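Local coordinates for protein malate dehydrogenase (Porphyromonas gingivalis, PDB 3FI9) that probably catalyses the NAD-dependent interconversion of malate and oxaloacetate, at residues G133-I138 / G321-I326; R177-H182 / A276-I281; Q26-M31 / V243-I248. All coordinates share one frame; numbering follows the deposited sequence.

In the fold
From the N terminus, helix 19-30 comes first. Interaction 3 closes a long loop from 26-31 to 243-248 and joins the NAD-binding half of the chain, with its Rossmann-type sheet, to helix 238-251 of the C-terminal half. Interaction 1 starts later, at 133-138 on helix 129-140, and closes near the C terminus at 321-326. Interaction 2, 177-182 with 276-281, is nested inside that loop and ties strands within the C-terminal half. Interaction 3 crosses both others along the chain. Interactions 2 and 3 also touch, where Ile-281 packs on the backbone of Met-247. Interactions 1 and 3 lie on opposite sides of the chain's centre.

Interaction 1 (G133-I138 / G321-I326); sequences GLVTLI and GIIPAI
This is a buried apolar contact between Val-135 and Ile-138 on helix 129-140 and Ile-323 in the loop after helix 297-319. It lays the C-terminal tail against a helix of the NAD-binding half. Ile-323 is the main side chain from the tail. Its CG1 lies 3.6 Å from Val-135 CG2, and its CD1 is 3.7 Å from that same methyl. Val-135 CG2 therefore sits against the outer end of the isoleucine chain, and the two side chains meet at a slant. The other branch of Ile-323 serves Ile-138. Its CG2 is 4.0 Å from Ile-138 CD1, and these side chains cross at about a right angle.

The torsions split Ile-323 between its partners. CG1 stands beside the backbone N (chi1 -63°) and CG2 is anti to it, so the two branches part toward different residues one helical turn apart. Ile-138 also uses both branches. Its CG2 meets the ring of Pro-324, at 3.9 Å from Pro-324 CD. Looser contacts complete the patch: Leu-134 CD2 is 4.3 Å from Ile-323 CD1, and Val-135 CG1 touches Ile-322 CG2.

Trp-329 packs on Leu-134, Ile-138 and Ile-323, while Val-135 and Ile-322 also touch helix 94-115. The Tyr-139 hydroxyl adds a hydrogen bond to Ile-322 O. At Gly-321, positive phi (76°) ends helix 297-319 in a Schellman motif. The whole is a helix-terminating turn whose apolar tail docks on a helix of the Rossmann-type domain.

Interaction 2 (R177-H182 / A276-I281); sequences RTYGGH and AMETTI
Arg-177 and Tyr-179 both bond to Glu-278 beside a single antiparallel bridge, the hydrogen-bonded pair of Gly-180 and Ala-276. The bridge links strand 178-180 to strand 273-277 in the C-terminal half of this lactate/malate dehydrogenase fold. Gly-180 N gives a nearly straight bond to Ala-276 O at 2.9 Å (168°), and Ala-276 N returns one to Gly-180 O.

The Arg-177 chain crosses that of Glu-278 at about a right angle. Their flat ends are nonetheless almost coplanar, 7° apart. Arg-177 bends at chi2 (-64°), which brings NE to the carboxylate in a salt bridge. The Tyr-179 ring stands nearly perpendicular to the same carboxylate. Tyr-179 CD1 comes 3.6 Å from Met-277 C, an oblique approach, and the ring meets Phe-189 edge-to-face.

Segment 177-182 ends at His-182, the predicted proton acceptor, so the bridge lies close to the probable active site along the chain. Two donors grip one oxygen, which probably favours a charged Glu-278. Arg-177 NE meets OE1 of Glu-278 on its syn lone pair at 2.9 Å, whereas Tyr-179 OH reaches Glu-278 OE1 from above the carboxylate plane at 2.6 Å.

Interaction 3 (Q26-M31 / V243-I248); sequences QTAAMM and VSIEMI
Met-31 and Glu-246 meet through CE and CG, 4.0 Å apart, so neither the faces nor the edges of the Glu-246 carboxylate take part across this contact. No aromatic ring lies in it either. The joining surfaces are methyls, methylenes and a thioether sulfur, set between helix 19-30 and helix 238-251.

Ile-245 is the central side chain. It points at the other helix and is met by three residues. Thr-27 comes to its base, with CG2 of Thr-27 3.8 Å from CB of Ile-245. Ala-28 abuts the branch methyl, its CA 3.9 Å from Ile-245 CG2. Met-31 meets the same methyl from a direction about square to that of Ala-28, with SD of Met-31 also 3.9 Å from Ile-245 CG2. The side chains of Thr-27 and Met-31 each run at a slant to Ile-245.

The torsions of Thr-27 and Met-31 set which of their atoms face the contact. In Thr-27 the methyl is anti to the backbone N (chi1 -60° for OG1), which offers carbon to Ile-245. The hydroxyl is bonded back along its own helix to Asn-23 O. Met-31 is extended beyond CG, and this length carries its sulfur past Ile-245 and its CE on to Glu-246.

Helix 19-30 begins within the glycine-rich segment, Gly-15 to Gly-21, predicted to bind NAD, and the side chain of Ile-245 is about 7 Å from Gly-21. The second subunit is close by. Gln-26 OE1 accepts hydrogen bonds from Asn-23 and Gln-238 of that subunit, and Val-243 packs on its Cys-57.

Between the two segments the adhesion is thus apolar and non-directional. It depends on the close fit of Ile-245 against Thr-27, Ala-28 and Met-31, while the polar bonds nearby serve the individual helices and the subunit interface.

Interaction 1 (G133-I138 / G321-I326)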
loop_
_atom_site.group_PDB
_atom_site.type_symbol
_atom_site.label_atom_id
_atom_site.label_comp_id
_atom_site.label_asym_id
_atom_site.label_seq_id
_atom_site.Cartn_x
_atom_site.Cartn_y
_atom_site.Cartn_z
ATOM N N GLY A 133 -1.060 23.991 5.941
ATOM C CA GLY A 133 0.137 24.203 5.200
ATOM C C GLY A 133 0.713 25.600 5.409
ATOM O O GLY A 133 1.945 25.750 5.509
ATOM N N LEU A 134 -0.137 26.631 5.453
ATOM C CA LEU A 134 0.418 28.017 5.585
ATOM C C LEU A 134 0.999 28.247 6.996
ATOM O O LEU A 134 2.056 28.863 7.176
ATOM C CB LEU A 134 -0.681 29.048 5.286
ATOM C CG LEU A 134 -0.403 30.536 5.503
ATOM C CD1 LEU A 134 0.710 30.987 4.602
ATOM C CD2 LEU A 134 -1.684 31.373 5.198
ATOM N N VAL A 135 0.308 27.719 7.995
ATOM C CA VAL A 135 0.771 27.854 9.376
ATOM C C VAL A 135 2.073 27.099 9.546
ATOM O O VAL A 135 3.033 27.601 10.151
ATOM C CB VAL A 135 -0.253 27.265 10.353
ATOM C CG1 VAL A 135 0.365 27.110 11.744
ATOM C CG2 VAL A 135 -1.528 28.142 10.411
ATOM N N THR A 136 2.138 25.883 9.013
ATOM C CA THR A 136 3.423 25.179 9.103
ATOM C C THR A 136 4.560 25.945 8.468
ATOM O O THR A 136 5.644 26.030 9.056
ATOM C CB THR A 136 3.360 23.736 8.533
ATOM O OG1 THR A 136 2.496 22.955 9.333
ATOM C CG2 THR A 136 4.734 23.076 8.567
ATOM N N LEU A 137 4.366 26.449 7.234
ATOM C CA LEU A 137 5.377 27.257 6.567
ATOM C C LEU A 137 5.855 28.420 7.450
ATOM O O LEU A 137 7.058 28.636 7.641
ATOM C CB LEU A 137 4.811 27.816 5.238
ATOM C CG LEU A 137 5.721 28.686 4.386
ATOM C CD1 LEU A 137 7.111 28.048 4.187
ATOM C CD2 LEU A 137 5.059 29.146 3.045
ATOM N N ILE A 138 4.900 29.171 7.984
ATOM C CA ILE A 138 5.215 30.356 8.776
ATOM C C ILE A 138 6.032 30.037 10.044
ATOM O O ILE A 138 7.124 30.604 10.254
ATOM C CB ILE A 138 3.941 31.108 9.130
ATOM C CG1 ILE A 138 3.356 31.724 7.853
ATOM C CG2 ILE A 138 4.257 32.184 10.166
ATOM C CD1 ILE A 138 1.944 32.271 8.061
ATOM N N GLY A 321 -4.946 34.729 16.683
ATOM C CA GLY A 321 -3.543 34.984 17.094
ATOM C C GLY A 321 -2.490 33.912 16.744
ATOM O O GLY A 321 -1.357 33.934 17.271
ATOM N N ILE A 322 -2.838 32.985 15.848
ATOM C CA ILE A 322 -1.963 31.859 15.550
ATOM C C ILE A 322 -1.065 32.202 14.357
ATOM O O ILE A 322 0.167 32.019 14.365
ATOM C CB ILE A 322 -2.785 30.598 15.191
ATOM C CG1 ILE A 322 -3.466 30.016 16.434
ATOM C CG2 ILE A 322 -1.829 29.542 14.498
ATOM C CD1 ILE A 322 -4.538 28.922 16.138
ATOM N N ILE A 323 -1.711 32.734 13.325
ATOM C CA ILE A 323 -1.001 33.288 12.195
ATOM C C ILE A 323 -0.762 34.776 12.542
ATOM O O ILE A 323 -1.687 35.473 12.975
ATOM C CB ILE A 323 -1.884 33.128 10.929
ATOM C CG1 ILE A 323 -2.126 31.640 10.613
ATOM C CG2 ILE A 323 -1.295 33.851 9.719
ATOM C CD1 ILE A 323 -2.970 31.415 9.311
ATOM N N PRO A 324 0.471 35.270 12.367
ATOM C CA PRO A 324 0.721 36.684 12.673
ATOM C C PRO A 324 0.022 37.602 11.683
ATOM O O PRO A 324 -0.356 37.152 10.587
ATOM C CB PRO A 324 2.237 36.828 12.496
ATOM C CG PRO A 324 2.773 35.426 12.364
ATOM C CD PRO A 324 1.649 34.619 11.770
ATOM N N ALA A 325 -0.172 38.864 12.076
ATOM C CA ALA A 325 -0.626 39.905 11.143
ATOM C C ALA A 325 0.117 39.819 9.835
ATOM O O ALA A 325 1.347 39.664 9.791
ATOM C CB ALA A 325 -0.426 41.309 11.744
ATOM N N ILE A 326 -0.602 39.965 8.736
ATOM C CA ILE A 326 0.086 39.837 7.456
ATOM C C ILE A 326 1.253 40.831 7.385
ATOM O O ILE A 326 2.336 40.501 6.910
ATOM C CB ILE A 326 -0.896 40.002 6.290
ATOM C CG1 ILE A 326 -1.650 38.687 6.082
ATOM C CG2 ILE A 326 -0.188 40.422 5.026
ATOM C CD1 ILE A 326 -2.903 38.869 5.248
#

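Interaction 2 (R177-H182 / A276-I281)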
loop_
_atom_site.group_PDB
_atom_site.type_symbol
_atom_site.label_atom_id
_atom_site.label_comp_id
_atom_site.label_asym_id
_atom_site.label_seq_id
_atom_site.Cartn_x
_atom_site.Cartn_y
_atom_site.Cartn_z
ATOM N N ARG A 177 -7.557 19.450 -14.445
ATOM C CA ARG A 177 -6.985 20.361 -13.466
ATOM C C ARG A 177 -8.060 21.078 -12.679
ATOM O O ARG A 177 -8.986 21.615 -13.268
ATOM C CB ARG A 177 -6.094 21.422 -14.148
ATOM C CG ARG A 177 -4.832 20.884 -14.684
ATOM C CD ARG A 177 -3.965 20.365 -13.574
ATOM N NE ARG A 177 -2.652 20.031 -14.085
ATOM C CZ ARG A 177 -2.271 18.809 -14.447
ATOM N NH1 ARG A 177 -3.099 17.782 -14.348
ATOM N NH2 ARG A 177 -1.041 18.625 -14.919
ATOM N N THR A 178 -7.953 21.049 -11.344
ATOM C CA THR A 178 -8.671 21.997 -10.517
ATOM C C THR A 178 -7.608 22.809 -9.754
ATOM O O THR A 178 -6.598 22.260 -9.307
ATOM C CB THR A 178 -9.649 21.342 -9.499
ATOM O OG1 THR A 178 -8.902 20.770 -8.421
ATOM C CG2 THR A 178 -10.501 20.200 -10.135
ATOM N N TYR A 179 -7.879 24.090 -9.532
ATOM C CA TYR A 179 -7.008 24.949 -8.749
ATOM C C TYR A 179 -7.783 25.629 -7.609
ATOM O O TYR A 179 -9.028 25.475 -7.477
ATOM C CB TYR A 179 -6.360 26.017 -9.659
ATOM C CG TYR A 179 -5.572 25.446 -10.812
ATOM C CD1 TYR A 179 -4.471 24.619 -10.598
ATOM C CD2 TYR A 179 -5.918 25.753 -12.117
ATOM C CE1 TYR A 179 -3.765 24.087 -11.681
ATOM C CE2 TYR A 179 -5.220 25.256 -13.182
ATOM C CZ TYR A 179 -4.156 24.416 -12.960
ATOM O OH TYR A 179 -3.457 23.951 -14.040
ATOM N N GLY A 180 -7.048 26.341 -6.754
ATOM C CA GLY A 180 -7.672 27.082 -5.624
ATOM C C GLY A 180 -7.801 26.285 -4.343
ATOM O O GLY A 180 -6.803 25.792 -3.824
ATOM N N GLY A 181 -9.035 26.148 -3.858
ATOM C CA GLY A 181 -9.335 25.398 -2.621
ATOM C C GLY A 181 -9.731 24.001 -3.030
ATOM O O GLY A 181 -9.578 23.638 -4.197
ATOM N N HIS A 182 -10.264 23.220 -2.103
ATOM C CA HIS A 182 -10.729 21.882 -2.424
ATOM C C HIS A 182 -12.214 21.666 -2.177
ATOM O O HIS A 182 -12.890 22.495 -1.544
ATOM C CB HIS A 182 -9.918 20.845 -1.665
ATOM C CG HIS A 182 -10.288 20.730 -0.220
ATOM N ND1 HIS A 182 -9.928 21.675 0.720
ATOM C CD2 HIS A 182 -10.981 19.778 0.448
ATOM C CE1 HIS A 182 -10.375 21.304 1.907
ATOM N NE2 HIS A 182 -11.029 20.165 1.769
ATOM N N ALA A 276 -4.001 25.412 -4.254
ATOM C CA ALA A 276 -3.678 24.433 -5.296
ATOM C C ALA A 276 -3.375 25.205 -6.574
ATOM O O ALA A 276 -4.170 26.067 -6.982
ATOM C CB ALA A 276 -4.878 23.450 -5.543
ATOM N N MET A 277 -2.215 24.925 -7.161
ATOM C CA MET A 277 -1.691 25.687 -8.277
ATOM C C MET A 277 -1.095 24.759 -9.324
ATOM O O MET A 277 -0.940 23.565 -9.089
ATOM C CB MET A 277 -0.620 26.675 -7.781
ATOM C CG MET A 277 -1.172 27.908 -7.052
ATOM S SD MET A 277 -1.663 29.263 -8.232
ATOM C CE MET A 277 -3.177 28.628 -8.847
ATOM N N GLU A 278 -0.735 25.311 -10.472
ATOM C CA GLU A 278 0.019 24.533 -11.469
ATOM C C GLU A 278 1.486 24.525 -11.098
ATOM O O GLU A 278 2.257 25.419 -11.479
ATOM C CB GLU A 278 -0.187 25.079 -12.877
ATOM C CG GLU A 278 0.433 24.230 -13.989
ATOM C CD GLU A 278 -0.168 22.834 -14.092
ATOM O OE1 GLU A 278 -1.310 22.607 -13.639
ATOM O OE2 GLU A 278 0.497 21.948 -14.657
ATOM N N THR A 279 1.874 23.475 -10.387
ATOM C CA THR A 279 3.153 23.432 -9.722
ATOM C C THR A 279 4.049 22.392 -10.348
ATOM O O THR A 279 3.569 21.451 -10.987
ATOM C CB THR A 279 2.955 23.033 -8.244
ATOM O OG1 THR A 279 1.879 22.066 -8.135
ATOM C CG2 THR A 279 2.629 24.243 -7.416
ATOM N N THR A 280 5.356 22.569 -10.178
ATOM C CA THR A 280 6.291 21.483 -10.395
ATOM C C THR A 280 7.167 21.405 -9.154
ATOM O O THR A 280 7.636 22.392 -8.638
ATOM C CB THR A 280 7.109 21.537 -11.739
ATOM O OG1 THR A 280 8.509 21.780 -11.505
ATOM C CG2 THR A 280 6.556 22.575 -12.683
ATOM N N ILE A 281 7.306 20.194 -8.661
ATOM C CA ILE A 281 8.091 19.916 -7.499
ATOM C C ILE A 281 9.313 19.182 -8.005
ATOM O O ILE A 281 9.203 18.203 -8.742
ATOM C CB ILE A 281 7.293 18.997 -6.592
ATOM C CG1 ILE A 281 5.968 19.679 -6.198
ATOM C CG2 ILE A 281 8.116 18.577 -5.411
ATOM C CD1 ILE A 281 5.135 18.809 -5.265
#

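Interaction 3 (Q26-M31 / V243-I248)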
loop_
_atom_site.group_PDB
_atom_site.type_symbol
_atom_site.label_atom_id
_atom_site.label_comp_id
_atom_site.label_asym_id
_atom_site.label_seq_id
_atom_site.Cartn_x
_atom_site.Cartn_y
_atom_site.Cartn_z
ATOM N N GLN A 26 4.599 2.029 3.717
ATOM C CA GLN A 26 4.752 0.930 2.761
ATOM C C GLN A 26 5.080 1.528 1.382
ATOM O O GLN A 26 5.901 1.018 0.667
ATOM C CB GLN A 26 3.456 0.087 2.719
ATOM C CG GLN A 26 3.538 -1.042 1.593
ATOM C CD GLN A 26 2.244 -1.822 1.476
ATOM O OE1 GLN A 26 1.368 -1.752 2.345
ATOM N NE2 GLN A 26 2.093 -2.540 0.363
ATOM N N THR A 27 4.441 2.640 1.023
ATOM C CA THR A 27 4.691 3.230 -0.283
ATOM C C THR A 27 6.102 3.789 -0.403
ATOM O O THR A 27 6.781 3.627 -1.452
ATOM C CB THR A 27 3.623 4.307 -0.594
ATOM O OG1 THR A 27 2.332 3.677 -0.577
ATOM C CG2 THR A 27 3.856 4.979 -1.991
ATOM N N ALA A 28 6.544 4.474 0.637
ATOM C CA ALA A 28 7.896 5.047 0.615
ATOM C C ALA A 28 8.950 3.945 0.519
ATOM O O ALA A 28 9.940 4.065 -0.221
ATOM C CB ALA A 28 8.129 5.849 1.895
ATOM N N ALA A 29 8.734 2.872 1.262
ATOM C CA ALA A 29 9.649 1.728 1.195
ATOM C C ALA A 29 9.634 1.072 -0.179
ATOM O O ALA A 29 10.686 0.766 -0.731
ATOM C CB ALA A 29 9.304 0.709 2.315
ATOM N N MET A 30 8.450 0.835 -0.762
ATOM C CA MET A 30 8.431 0.249 -2.100
ATOM C C MET A 30 9.158 1.101 -3.116
ATOM O O MET A 30 9.814 0.586 -4.041
ATOM C CB MET A 30 6.976 0.048 -2.602
ATOM C CG MET A 30 6.217 -1.067 -1.887
ATOM S SD MET A 30 4.432 -1.257 -2.297
ATOM C CE MET A 30 4.685 -1.729 -4.074
ATOM N N MET A 31 8.980 2.423 -2.999
ATOM C CA MET A 31 9.570 3.352 -3.966
ATOM C C MET A 31 11.101 3.494 -3.766
ATOM O O MET A 31 11.749 4.186 -4.517
ATOM C CB MET A 31 8.917 4.741 -3.866
ATOM C CG MET A 31 7.516 4.841 -4.528
ATOM S SD MET A 31 6.879 6.589 -4.419
ATOM C CE MET A 31 5.262 6.316 -5.170
ATOM N N VAL A 243 -0.470 9.487 -3.360
ATOM C CA VAL A 243 -0.213 10.743 -4.104
ATOM C C VAL A 243 0.810 11.639 -3.348
ATOM O O VAL A 243 1.801 12.146 -3.931
ATOM C CB VAL A 243 -1.540 11.463 -4.474
ATOM C CG1 VAL A 243 -1.255 12.856 -5.086
ATOM C CG2 VAL A 243 -2.364 10.550 -5.463
ATOM N N SER A 244 0.608 11.735 -2.031
ATOM C CA SER A 244 1.548 12.443 -1.154
ATOM C C SER A 244 2.968 11.871 -1.270
ATOM O O SER A 244 3.961 12.608 -1.285
ATOM C CB SER A 244 1.060 12.335 0.297
ATOM O OG SER A 244 -0.209 13.028 0.459
ATOM N N ILE A 245 3.064 10.563 -1.284
ATOM C CA ILE A 245 4.421 9.997 -1.378
ATOM C C ILE A 245 5.031 10.209 -2.769
ATOM O O ILE A 245 6.267 10.376 -2.890
ATOM C CB ILE A 245 4.520 8.540 -0.915
ATOM C CG1 ILE A 245 3.875 8.412 0.497
ATOM C CG2 ILE A 245 6.030 8.080 -0.929
ATOM C CD1 ILE A 245 4.460 9.332 1.643
ATOM N N GLU A 246 4.203 10.214 -3.816
ATOM C CA GLU A 246 4.744 10.603 -5.123
ATOM C C GLU A 246 5.260 12.007 -5.027
ATOM O O GLU A 246 6.282 12.322 -5.664
ATOM C CB GLU A 246 3.689 10.636 -6.239
ATOM C CG GLU A 246 3.176 9.346 -6.734
ATOM C CD GLU A 246 2.157 9.549 -7.876
ATOM O OE1 GLU A 246 2.450 9.122 -8.988
ATOM O OE2 GLU A 246 1.080 10.133 -7.672
ATOM N N MET A 247 4.547 12.885 -4.291
ATOM C CA MET A 247 5.061 14.282 -4.130
ATOM C C MET A 247 6.450 14.322 -3.466
ATOM O O MET A 247 7.351 15.045 -3.972
ATOM C CB MET A 247 4.090 15.191 -3.336
ATOM C CG MET A 247 2.653 15.225 -3.925
ATOM S SD MET A 247 1.525 16.164 -2.877
ATOM C CE MET A 247 2.284 17.751 -2.802
ATOM N N ILE A 248 6.622 13.636 -2.331
ATOM C CA ILE A 248 7.929 13.691 -1.642
ATOM C C ILE A 248 9.036 13.012 -2.508
ATOM O O ILE A 248 10.196 13.444 -2.551
ATOM C CB ILE A 248 7.878 13.102 -0.202
ATOM C CG1 ILE A 248 8.973 13.755 0.655
ATOM C CG2 ILE A 248 7.966 11.525 -0.187
ATOM C CD1 ILE A 248 8.733 15.251 0.930
#